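PDB 7NWN: beta-xylanase from Caldicellulosiruptor kristjanssonii, which probably binds plant cell-wall polysaccharide through a family 9 carbohydrate-binding module belonging to a multimodular xylanase-glucuronoyl esterase. Local coordinates for residues 66-71 / 147-152; 88-93 / 174-179; 92-97 / 166-171. One frame throughout, in Å; residues are numbered along the deposited sequence.

Interaction 1 (66-71 / 147-152); sequences DDNALY and EARIAL. With CA (calcium ion), chain R; EDO (1,2-ethanediol), chain J.
Two neighbouring strands of the module's four-stranded antiparallel sheet meet here, Y71 lying opposite R149 and L70 opposite I150, beside the turn that leads into strand 69-77. L70 and I150 form a hydrogen-bonded pair: I150 N reaches L70 O at 2.8 Å, and L70 N returns a bond to I150 O. Two residues further along, L152 N bonds to N68 O at 2.9 Å, tying the turn to the end of the other strand. On the face bearing A69, Y71 and R149, the side chains of Y71 and R149 run alongside each other. CG of R149 stands anti to the backbone N (chi1 -179°) and the chain stays extended, carrying its methylenes past the tyrosine, with R149 CG 3.4 Å from Y71 CE1. The ring and guanidinium planes are turned 61° apart, and R149 NE, in the guanidinium plane, donates to Y71 OH at 3.1 Å. The methyl of A69 sits under one guanidinium face, a position where a small residue lets the flat group lie close. Y71 OH in turn donates to D66 OD2 at 2.7 Å, approaching from above the carboxylate plane, while a water accepts from R149 NH2 at 2.9 Å and donates to D66 OD2. The turn itself is a type I beta turn from D66 to A69, and it carries an Asx turn, since D66 OD1 accepts from N68 N at 2.8 Å. L70 and I150 project instead to the apolar interior of the beta-sandwich, onto strand 93-99, as befits branched aliphatic residues. At the far end E147 binds a calcium ion through both carboxylate oxygens, with V31, D33, E35 and D37 completing the protein ligands.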
loop_
_atom_site.group_PDB
_atom_site.type_symbol
_atom_site.label_atom_id
_atom_site.label_comp_id
_atom_site.label_asym_id
_atom_site.label_seq_id
_atom_site.Cartn_x
_atom_site.Cartn_y
_atom_site.Cartn_z
ATOM N N ASP A 66 -5.238 12.321 -2.964
ATOM C CA ASP A 66 -6.062 13.510 -2.972
ATOM C C ASP A 66 -5.541 14.463 -1.897
ATOM O O ASP A 66 -4.590 14.143 -1.193
ATOM C CB ASP A 66 -7.564 13.192 -2.895
ATOM C CG ASP A 66 -8.082 12.656 -1.570
ATOM O OD1 ASP A 66 -7.477 12.931 -0.513
ATOM O OD2 ASP A 66 -9.167 12.046 -1.591
ATOM N N ASP A 67 -6.260 15.567 -1.686
ATOM C CA ASP A 67 -5.809 16.597 -0.767
ATOM C C ASP A 67 -5.605 16.048 0.635
ATOM O O ASP A 67 -4.858 16.681 1.363
ATOM C CB ASP A 67 -6.781 17.790 -0.680
ATOM C CG ASP A 67 -6.815 18.584 -1.979
ATOM O OD1 ASP A 67 -5.915 18.393 -2.846
ATOM O OD2 ASP A 67 -7.773 19.313 -2.157
ATOM N N ASN A 68 -6.307 14.954 1.024
ATOM C CA ASN A 68 -6.315 14.518 2.407
ATOM C C ASN A 68 -5.601 13.171 2.648
ATOM O O ASN A 68 -5.471 12.764 3.805
ATOM C CB ASN A 68 -7.748 14.400 2.941
ATOM C CG ASN A 68 -8.520 15.692 2.756
ATOM O OD1 ASN A 68 -8.084 16.720 3.261
ATOM N ND2 ASN A 68 -9.647 15.641 2.051
ATOM N N ALA A 69 -5.240 12.443 1.586
ATOM C CA ALA A 69 -5.004 11.004 1.722
ATOM C C ALA A 69 -4.192 10.449 0.573
ATOM O O ALA A 69 -4.217 10.963 -0.554
ATOM C CB ALA A 69 -6.303 10.230 1.823
ATOM N N LEU A 70 -3.540 9.327 0.899
ATOM C CA LEU A 70 -2.997 8.419 -0.091
ATOM C C LEU A 70 -3.883 7.167 -0.150
ATOM O O LEU A 70 -4.289 6.671 0.896
ATOM C CB LEU A 70 -1.555 8.039 0.277
ATOM C CG LEU A 70 -0.831 7.116 -0.716
ATOM C CD1 LEU A 70 -0.511 7.795 -2.048
ATOM C CD2 LEU A 70 0.436 6.555 -0.122
ATOM N N TYR A 71 -4.009 6.593 -1.363
ATOM C CA TYR A 71 -4.895 5.466 -1.652
ATOM C C TYR A 71 -4.078 4.344 -2.270
ATOM O O TYR A 71 -3.239 4.599 -3.149
ATOM C CB TYR A 71 -6.012 5.865 -2.634
ATOM C CG TYR A 71 -6.945 6.888 -2.017
ATOM C CD1 TYR A 71 -8.000 6.498 -1.202
ATOM C CD2 TYR A 71 -6.729 8.247 -2.213
ATOM C CE1 TYR A 71 -8.831 7.430 -0.599
ATOM C CE2 TYR A 71 -7.538 9.201 -1.608
ATOM C CZ TYR A 71 -8.624 8.786 -0.852
ATOM O OH TYR A 71 -9.400 9.723 -0.249
ATOM N N GLU A 147 -8.242 -2.489 -0.588
ATOM C CA GLU A 147 -8.356 -1.086 -0.956
ATOM C C GLU A 147 -8.187 -0.271 0.326
ATOM O O GLU A 147 -8.921 -0.506 1.263
ATOM C CB GLU A 147 -9.729 -0.850 -1.569
ATOM C CG GLU A 147 -9.828 0.530 -2.267
ATOM C CD GLU A 147 -11.081 0.669 -3.121
ATOM O OE1 GLU A 147 -12.111 0.028 -2.783
ATOM O OE2 GLU A 147 -11.020 1.378 -4.153
ATOM N N ALA A 148 -7.214 0.649 0.337
ATOM C CA ALA A 148 -6.730 1.270 1.574
ATOM C C ALA A 148 -6.643 2.791 1.393
ATOM O O ALA A 148 -6.261 3.289 0.322
ATOM C CB ALA A 148 -5.372 0.697 1.946
ATOM N N ARG A 149 -6.946 3.491 2.487
ATOM C CA ARG A 149 -6.763 4.933 2.544
ATOM C C ARG A 149 -5.879 5.239 3.757
ATOM O O ARG A 149 -6.155 4.721 4.846
ATOM C CB ARG A 149 -8.131 5.601 2.701
ATOM C CG ARG A 149 -8.073 7.130 2.744
ATOM C CD ARG A 149 -9.452 7.770 3.030
ATOM N NE ARG A 149 -9.482 9.235 2.812
ATOM C CZ ARG A 149 -9.353 10.083 3.834
ATOM N NH1 ARG A 149 -9.197 9.620 5.078
ATOM N NH2 ARG A 149 -9.456 11.378 3.614
ATOM N N ILE A 150 -4.839 6.067 3.539
ATOM C CA ILE A 150 -4.031 6.610 4.625
ATOM C C ILE A 150 -4.173 8.148 4.653
ATOM O O ILE A 150 -3.805 8.804 3.701
ATOM C CB ILE A 150 -2.571 6.185 4.431
ATOM C CG1 ILE A 150 -2.394 4.671 4.565
ATOM C CG2 ILE A 150 -1.702 6.964 5.413
ATOM C CD1 ILE A 150 -1.118 4.164 3.934
ATOM N N ALA A 151 -4.779 8.671 5.711
ATOM C CA ALA A 151 -4.959 10.105 5.922
ATOM C C ALA A 151 -3.561 10.732 6.113
ATOM O O ALA A 151 -2.742 10.198 6.863
ATOM C CB ALA A 151 -5.815 10.243 7.164
ATOM N N LEU A 152 -3.247 11.773 5.329
ATOM C CA LEU A 152 -1.964 12.463 5.343
ATOM C C LEU A 152 -2.036 13.640 6.316
ATOM O O LEU A 152 -3.098 14.252 6.474
ATOM C CB LEU A 152 -1.701 12.950 3.919
ATOM C CG LEU A 152 -1.456 11.803 2.941
ATOM C CD1 LEU A 152 -1.446 12.303 1.489
ATOM C CD2 LEU A 152 -0.143 11.095 3.307
HETATM CA CA CA R . -13.426 1.255 -4.538
HETATM C C1 EDO J . -5.700 17.873 5.344
HETATM O O1 EDO J . -4.943 18.174 4.182
HETATM C C2 EDO J . -4.908 17.176 6.382
HETATM O O2 EDO J . -4.187 18.067 7.223
HETATM O O HOH W 1 -10.239 12.537 1.099
HETATM O O HOH W 2 -5.941 14.001 6.154
HETATM O O HOH W 3 -15.584 1.595 -5.645
#

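Interaction 2 (88-93 / 174-179); sequences PYQQDS and SARRVA. With CA (calcium ion), chain Q.
Over one face of the R177 guanidinium lies CD1 of Y89, 3.6 Å above the plane and displaced toward its rim. The ring and guanidinium planes are inclined at 41° and the side chains cross at about a right angle, so this is no parallel stack; Y89 CD1 is 3.7 Å from R177 NH1. The chain of R177 bends at chi3 (87°), which turns its flat end toward Y89 CD1 while R177 CD rests 3.4 Å from Y89 O. A long arginine suits this place because its methylenes can pass the backbone of the loop and its charged end can still reach a polar partner, N169 OD1, through NH1. The amide of Q90 provides the one hydrogen bond between the segments: Q90 OE1 accepts from R177 N at 2.8 Å, in the carbonyl plane and on a lone pair. Thus the loop leading into strand 93-99 is fastened to strand 177-182 at R177, just ahead of a classic beta bulge in which V178 and A179 both face E170. Long, flexible and ending in an uncharged amide, glutamine can bend at chi2 and offer its carbonyl to a backbone N-H; Q90 OE1 also lies 3.4 Å from R176 CA. R176 NE donates to S174 OG at 2.8 Å, folding that arginine back over its loop. A hexaethylene glycol, probably from the crystallisation liquor, is bonded to R177 NE.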
loop_
_atom_site.group_PDB
_atom_site.type_symbol
_atom_site.label_atom_id
_atom_site.label_comp_id
_atom_site.label_asym_id
_atom_site.label_seq_id
_atom_site.Cartn_x
_atom_site.Cartn_y
_atom_site.Cartn_z
ATOM N N PRO A 88 0.899 -11.354 13.094
ATOM C CA PRO A 88 0.334 -10.688 11.912
ATOM C C PRO A 88 1.066 -10.890 10.594
ATOM O O PRO A 88 0.396 -11.166 9.586
ATOM C CB PRO A 88 0.230 -9.205 12.325
ATOM C CG PRO A 88 0.101 -9.271 13.863
ATOM C CD PRO A 88 0.958 -10.456 14.262
ATOM N N TYR A 89 2.413 -10.793 10.596
ATOM C CA TYR A 89 3.102 -10.870 9.320
ATOM C C TYR A 89 3.234 -12.334 8.882
ATOM O O TYR A 89 3.712 -12.572 7.771
ATOM C CB TYR A 89 4.480 -10.219 9.318
ATOM C CG TYR A 89 5.465 -10.830 10.292
ATOM C CD1 TYR A 89 6.220 -11.962 9.958
ATOM C CD2 TYR A 89 5.673 -10.240 11.533
ATOM C CE1 TYR A 89 7.138 -12.500 10.847
ATOM C CE2 TYR A 89 6.591 -10.765 12.427
ATOM C CZ TYR A 89 7.318 -11.898 12.086
ATOM O OH TYR A 89 8.234 -12.409 12.964
ATOM N N GLN A 90 2.795 -13.274 9.742
ATOM C CA GLN A 90 2.755 -14.685 9.336
ATOM C C GLN A 90 1.386 -15.084 8.760
ATOM O O GLN A 90 1.079 -16.271 8.646
ATOM C CB GLN A 90 3.197 -15.598 10.489
ATOM C CG GLN A 90 4.654 -15.360 10.879
ATOM C CD GLN A 90 5.450 -16.642 10.815
ATOM O OE1 GLN A 90 5.576 -17.301 9.778
ATOM N NE2 GLN A 90 5.935 -17.044 11.975
ATOM N N GLN A 91 0.542 -14.094 8.432
ATOM C CA GLN A 91 -0.725 -14.307 7.737
ATOM C C GLN A 91 -0.613 -13.705 6.337
ATOM O O GLN A 91 0.125 -12.735 6.116
ATOM C CB GLN A 91 -1.858 -13.634 8.512
ATOM C CG GLN A 91 -1.833 -13.900 10.017
ATOM C CD GLN A 91 -2.782 -13.001 10.779
ATOM O OE1 GLN A 91 -3.372 -12.077 10.227
ATOM N NE2 GLN A 91 -2.945 -13.248 12.079
ATOM N N ASP A 92 -1.428 -14.215 5.417
ATOM C CA ASP A 92 -1.471 -13.623 4.091
ATOM C C ASP A 92 -2.006 -12.186 4.240
ATOM O O ASP A 92 -3.096 -12.009 4.741
ATOM C CB ASP A 92 -2.418 -14.411 3.200
ATOM C CG ASP A 92 -1.788 -15.675 2.617
ATOM O OD1 ASP A 92 -0.699 -15.592 2.025
ATOM O OD2 ASP A 92 -2.385 -16.723 2.765
ATOM N N SER A 93 -1.207 -11.195 3.848
ATOM C CA SER A 93 -1.430 -9.820 4.260
ATOM C C SER A 93 -0.616 -8.932 3.328
ATOM O O SER A 93 0.271 -9.425 2.621
ATOM C CB SER A 93 -1.085 -9.612 5.739
ATOM O OG SER A 93 0.246 -9.980 5.991
ATOM N N SER A 174 0.482 -24.453 6.237
ATOM C CA SER A 174 1.086 -24.664 7.561
ATOM C C SER A 174 0.891 -23.459 8.489
ATOM O O SER A 174 1.367 -23.484 9.616
ATOM C CB SER A 174 2.547 -25.055 7.463
ATOM O OG SER A 174 3.360 -23.926 7.130
ATOM N N ALA A 175 0.220 -22.376 8.042
ATOM C CA ALA A 175 -0.043 -21.248 8.934
ATOM C C ALA A 175 1.242 -20.494 9.330
ATOM O O ALA A 175 1.398 -20.048 10.469
ATOM C CB ALA A 175 -0.837 -21.709 10.129
ATOM N N ARG A 176 2.168 -20.362 8.379
ATOM C CA ARG A 176 3.424 -19.633 8.529
ATOM C C ARG A 176 3.671 -18.856 7.240
ATOM O O ARG A 176 3.374 -19.352 6.160
ATOM C CB ARG A 176 4.603 -20.623 8.548
ATOM C CG ARG A 176 5.002 -21.128 9.929
ATOM C CD ARG A 176 4.591 -22.523 10.327
ATOM N NE ARG A 176 5.003 -23.455 9.285
ATOM C CZ ARG A 176 5.917 -24.423 9.430
ATOM N NH1 ARG A 176 6.520 -24.589 10.597
ATOM N NH2 ARG A 176 6.192 -25.229 8.409
ATOM N N ARG A 177 4.387 -17.735 7.328
ATOM C CA ARG A 177 4.849 -17.072 6.114
ATOM C C ARG A 177 5.972 -17.885 5.471
ATOM O O ARG A 177 6.898 -18.281 6.160
ATOM C CB ARG A 177 5.306 -15.637 6.424
ATOM C CG ARG A 177 5.842 -14.920 5.185
ATOM C CD ARG A 177 6.009 -13.425 5.474
ATOM N NE ARG A 177 7.335 -13.281 6.052
ATOM C CZ ARG A 177 7.849 -12.152 6.545
ATOM N NH1 ARG A 177 7.146 -11.027 6.551
ATOM N NH2 ARG A 177 9.065 -12.174 7.057
ATOM N N VAL A 178 5.891 -18.094 4.155
ATOM C CA VAL A 178 6.890 -18.810 3.399
ATOM C C VAL A 178 7.552 -17.911 2.375
ATOM O O VAL A 178 8.529 -18.349 1.779
ATOM C CB VAL A 178 6.347 -20.099 2.749
ATOM C CG1 VAL A 178 5.803 -21.024 3.829
ATOM C CG2 VAL A 178 5.269 -19.849 1.698
ATOM N N ALA A 179 6.996 -16.711 2.122
ATOM C CA ALA A 179 7.551 -15.839 1.095
ATOM C C ALA A 179 7.114 -14.392 1.334
ATOM O O ALA A 179 6.121 -14.155 2.011
ATOM C CB ALA A 179 7.189 -16.305 -0.289
HETATM CA CA CA Q . -1.097 -17.830 0.832
HETATM O O HOH W 4 0.031 -19.756 -0.481
#

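Interaction 3 (92-97 / 166-171); sequences DSVEIF and FQVNEA. With CA (calcium ion), chain Q.
This is a buried antiparallel strand pairing in the module's larger sheet; the N-to-C directions of strands 93-97 and 166-171 lie 158° apart. E95 and Q167 form a hydrogen-bonded pair, E95 N meeting Q167 O at 2.7 Å, and S93 pairs likewise with N169. V94, I96, F166 and V168 occupy the face turned to strand 143-151. With CG anti to the backbone N (chi1 -179°), the F166 ring reaches diagonally to V94, its CE1 4.0 Å from V94 CB. On the polar opposite face N169 ND2 spends both N-H groups in its amide plane, one on E95 OE2 at 2.8 Å and one on S93 OG at 3.0 Å, while N169 OD1 accepts from Q167 NE2 at 2.8 Å. S93 OG itself donates to Q91 O. A leucine in place of N169 would probably leave S93 OG and E95 OE2 without this donor, and Q167 NE2 and R177 NH1 without their acceptor. E95 OE2 also makes a salt bridge with R116, and OE1 a hydrogen bond with H114 NE2. D92 OD1 accepts from A171 N at 2.8 Å, the donor lying 55° out of the carboxylate plane. D92 OD2 bonds to N82 N, and both carboxylate oxygens bind calcium together with A171 O, D78 and V80, so the ion joins the ends of the two strands, as in the calcium-bearing beta-sandwich of this carbohydrate-binding family.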
loop_
_atom_site.group_PDB
_atom_site.type_symbol
_atom_site.label_atom_id
_atom_site.label_comp_id
_atom_site.label_asym_id
_atom_site.label_seq_id
_atom_site.Cartn_x
_atom_site.Cartn_y
_atom_site.Cartn_z
ATOM N N ASP A 92 -1.428 -14.215 5.417
ATOM C CA ASP A 92 -1.471 -13.623 4.091
ATOM C C ASP A 92 -2.006 -12.186 4.240
ATOM O O ASP A 92 -3.096 -12.009 4.741
ATOM C CB ASP A 92 -2.418 -14.411 3.200
ATOM C CG ASP A 92 -1.788 -15.675 2.617
ATOM O OD1 ASP A 92 -0.699 -15.592 2.025
ATOM O OD2 ASP A 92 -2.385 -16.723 2.765
ATOM N N SER A 93 -1.207 -11.195 3.848
ATOM C CA SER A 93 -1.430 -9.820 4.260
ATOM C C SER A 93 -0.616 -8.932 3.328
ATOM O O SER A 93 0.271 -9.425 2.621
ATOM C CB SER A 93 -1.085 -9.612 5.739
ATOM O OG SER A 93 0.246 -9.980 5.991
ATOM N N VAL A 94 -0.987 -7.652 3.268
ATOM C CA VAL A 94 -0.163 -6.688 2.563
ATOM C C VAL A 94 0.310 -5.632 3.576
ATOM O O VAL A 94 -0.364 -5.383 4.551
ATOM C CB VAL A 94 -0.876 -6.037 1.355
ATOM C CG1 VAL A 94 -1.416 -7.048 0.348
ATOM C CG2 VAL A 94 -1.925 -5.061 1.774
ATOM N N GLU A 95 1.479 -5.027 3.342
ATOM C CA GLU A 95 1.982 -3.997 4.249
ATOM C C GLU A 95 2.332 -2.771 3.410
ATOM O O GLU A 95 2.785 -2.898 2.263
ATOM C CB GLU A 95 3.285 -4.475 4.880
ATOM C CG GLU A 95 3.103 -5.708 5.763
ATOM C CD GLU A 95 4.319 -6.163 6.525
ATOM O OE1 GLU A 95 5.361 -5.460 6.484
ATOM O OE2 GLU A 95 4.240 -7.223 7.160
ATOM N N ILE A 96 2.064 -1.602 4.003
ATOM C CA ILE A 96 2.261 -0.310 3.357
ATOM C C ILE A 96 3.143 0.491 4.311
ATOM O O ILE A 96 2.843 0.556 5.487
ATOM C CB ILE A 96 0.902 0.395 3.076
ATOM C CG1 ILE A 96 0.092 -0.433 2.056
ATOM C CG2 ILE A 96 1.097 1.825 2.526
ATOM C CD1 ILE A 96 -1.400 -0.166 2.172
ATOM N N PHE A 97 4.209 1.065 3.768
ATOM C CA PHE A 97 5.153 1.884 4.509
ATOM C C PHE A 97 5.140 3.284 3.893
ATOM O O PHE A 97 5.128 3.386 2.668
ATOM C CB PHE A 97 6.551 1.294 4.299
ATOM C CG PHE A 97 6.750 -0.177 4.641
ATOM C CD1 PHE A 97 6.296 -1.181 3.791
ATOM C CD2 PHE A 97 7.438 -0.545 5.798
ATOM C CE1 PHE A 97 6.553 -2.520 4.064
ATOM C CE2 PHE A 97 7.710 -1.885 6.084
ATOM C CZ PHE A 97 7.263 -2.867 5.212
ATOM N N PHE A 166 5.814 -1.168 -0.460
ATOM C CA PHE A 166 4.726 -2.129 -0.534
ATOM C C PHE A 166 5.320 -3.541 -0.371
ATOM O O PHE A 166 6.297 -3.889 -1.030
ATOM C CB PHE A 166 3.997 -1.978 -1.877
ATOM C CG PHE A 166 2.832 -2.920 -2.038
ATOM C CD1 PHE A 166 1.614 -2.685 -1.406
ATOM C CD2 PHE A 166 2.993 -4.094 -2.775
ATOM C CE1 PHE A 166 0.576 -3.600 -1.532
ATOM C CE2 PHE A 166 1.953 -5.003 -2.890
ATOM C CZ PHE A 166 0.751 -4.748 -2.261
ATOM N N GLN A 167 4.685 -4.356 0.472
ATOM C CA GLN A 167 5.071 -5.746 0.691
ATOM C C GLN A 167 3.828 -6.659 0.763
ATOM O O GLN A 167 2.808 -6.302 1.345
ATOM C CB GLN A 167 5.799 -5.862 2.033
ATOM C CG GLN A 167 6.464 -7.228 2.224
ATOM C CD GLN A 167 7.309 -7.193 3.480
ATOM O OE1 GLN A 167 8.277 -6.425 3.604
ATOM N NE2 GLN A 167 6.925 -8.015 4.434
ATOM N N VAL A 168 3.973 -7.877 0.212
ATOM C CA VAL A 168 2.998 -8.927 0.423
ATOM C C VAL A 168 3.682 -9.995 1.265
ATOM O O VAL A 168 4.769 -10.428 0.912
ATOM C CB VAL A 168 2.595 -9.522 -0.931
ATOM C CG1 VAL A 168 1.729 -10.786 -0.805
ATOM C CG2 VAL A 168 1.936 -8.463 -1.814
ATOM N N ASN A 169 3.007 -10.446 2.308
ATOM C CA ASN A 169 3.374 -11.647 3.056
ATOM C C ASN A 169 2.530 -12.815 2.532
ATOM O O ASN A 169 1.292 -12.737 2.534
ATOM C CB ASN A 169 3.035 -11.433 4.517
ATOM C CG ASN A 169 3.811 -10.241 5.073
ATOM O OD1 ASN A 169 5.012 -10.091 4.806
ATOM N ND2 ASN A 169 3.151 -9.421 5.880
ATOM N N GLU A 170 3.214 -13.864 2.062
ATOM C CA GLU A 170 2.550 -15.073 1.628
ATOM C C GLU A 170 2.704 -16.182 2.658
ATOM O O GLU A 170 3.834 -16.601 2.935
ATOM C CB GLU A 170 3.092 -15.663 0.339
ATOM C CG GLU A 170 2.174 -16.877 0.033
ATOM C CD GLU A 170 2.827 -17.857 -0.888
ATOM O OE1 GLU A 170 3.872 -17.488 -1.524
ATOM O OE2 GLU A 170 2.297 -18.960 -0.964
ATOM N N ALA A 171 1.564 -16.651 3.179
ATOM C CA ALA A 171 1.518 -17.747 4.136
ATOM C C ALA A 171 0.994 -18.997 3.440
ATOM O O ALA A 171 0.226 -18.862 2.505
ATOM C CB ALA A 171 0.651 -17.430 5.318
HETATM CA CA CA Q . -1.097 -17.830 0.832
HETATM O O HOH W 4 0.031 -19.756 -0.481
#

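In the fold
Interactions 1 and 3 are strand pairings in the two different sheets of the sandwich, and they touch across its core, where I150 CD1 lies 3.5 Å from I96 CG2. Interaction 3 is the more deeply buried; interaction 1 is partly so, and interaction 2 is a surface contact about 26 Å, centre to centre, from interaction 1. Interactions 2 and 3 share D92 and S93, and both reach strand 161-171 or its neighbour 177-182. Chemistry follows place: backbone ladders with apolar inner faces in 1 and 3, but arginine, tyrosine and glutamine side chains bridging loop to strand in 2. Different calcium ions serve interaction 1 and the pair 2 and 3.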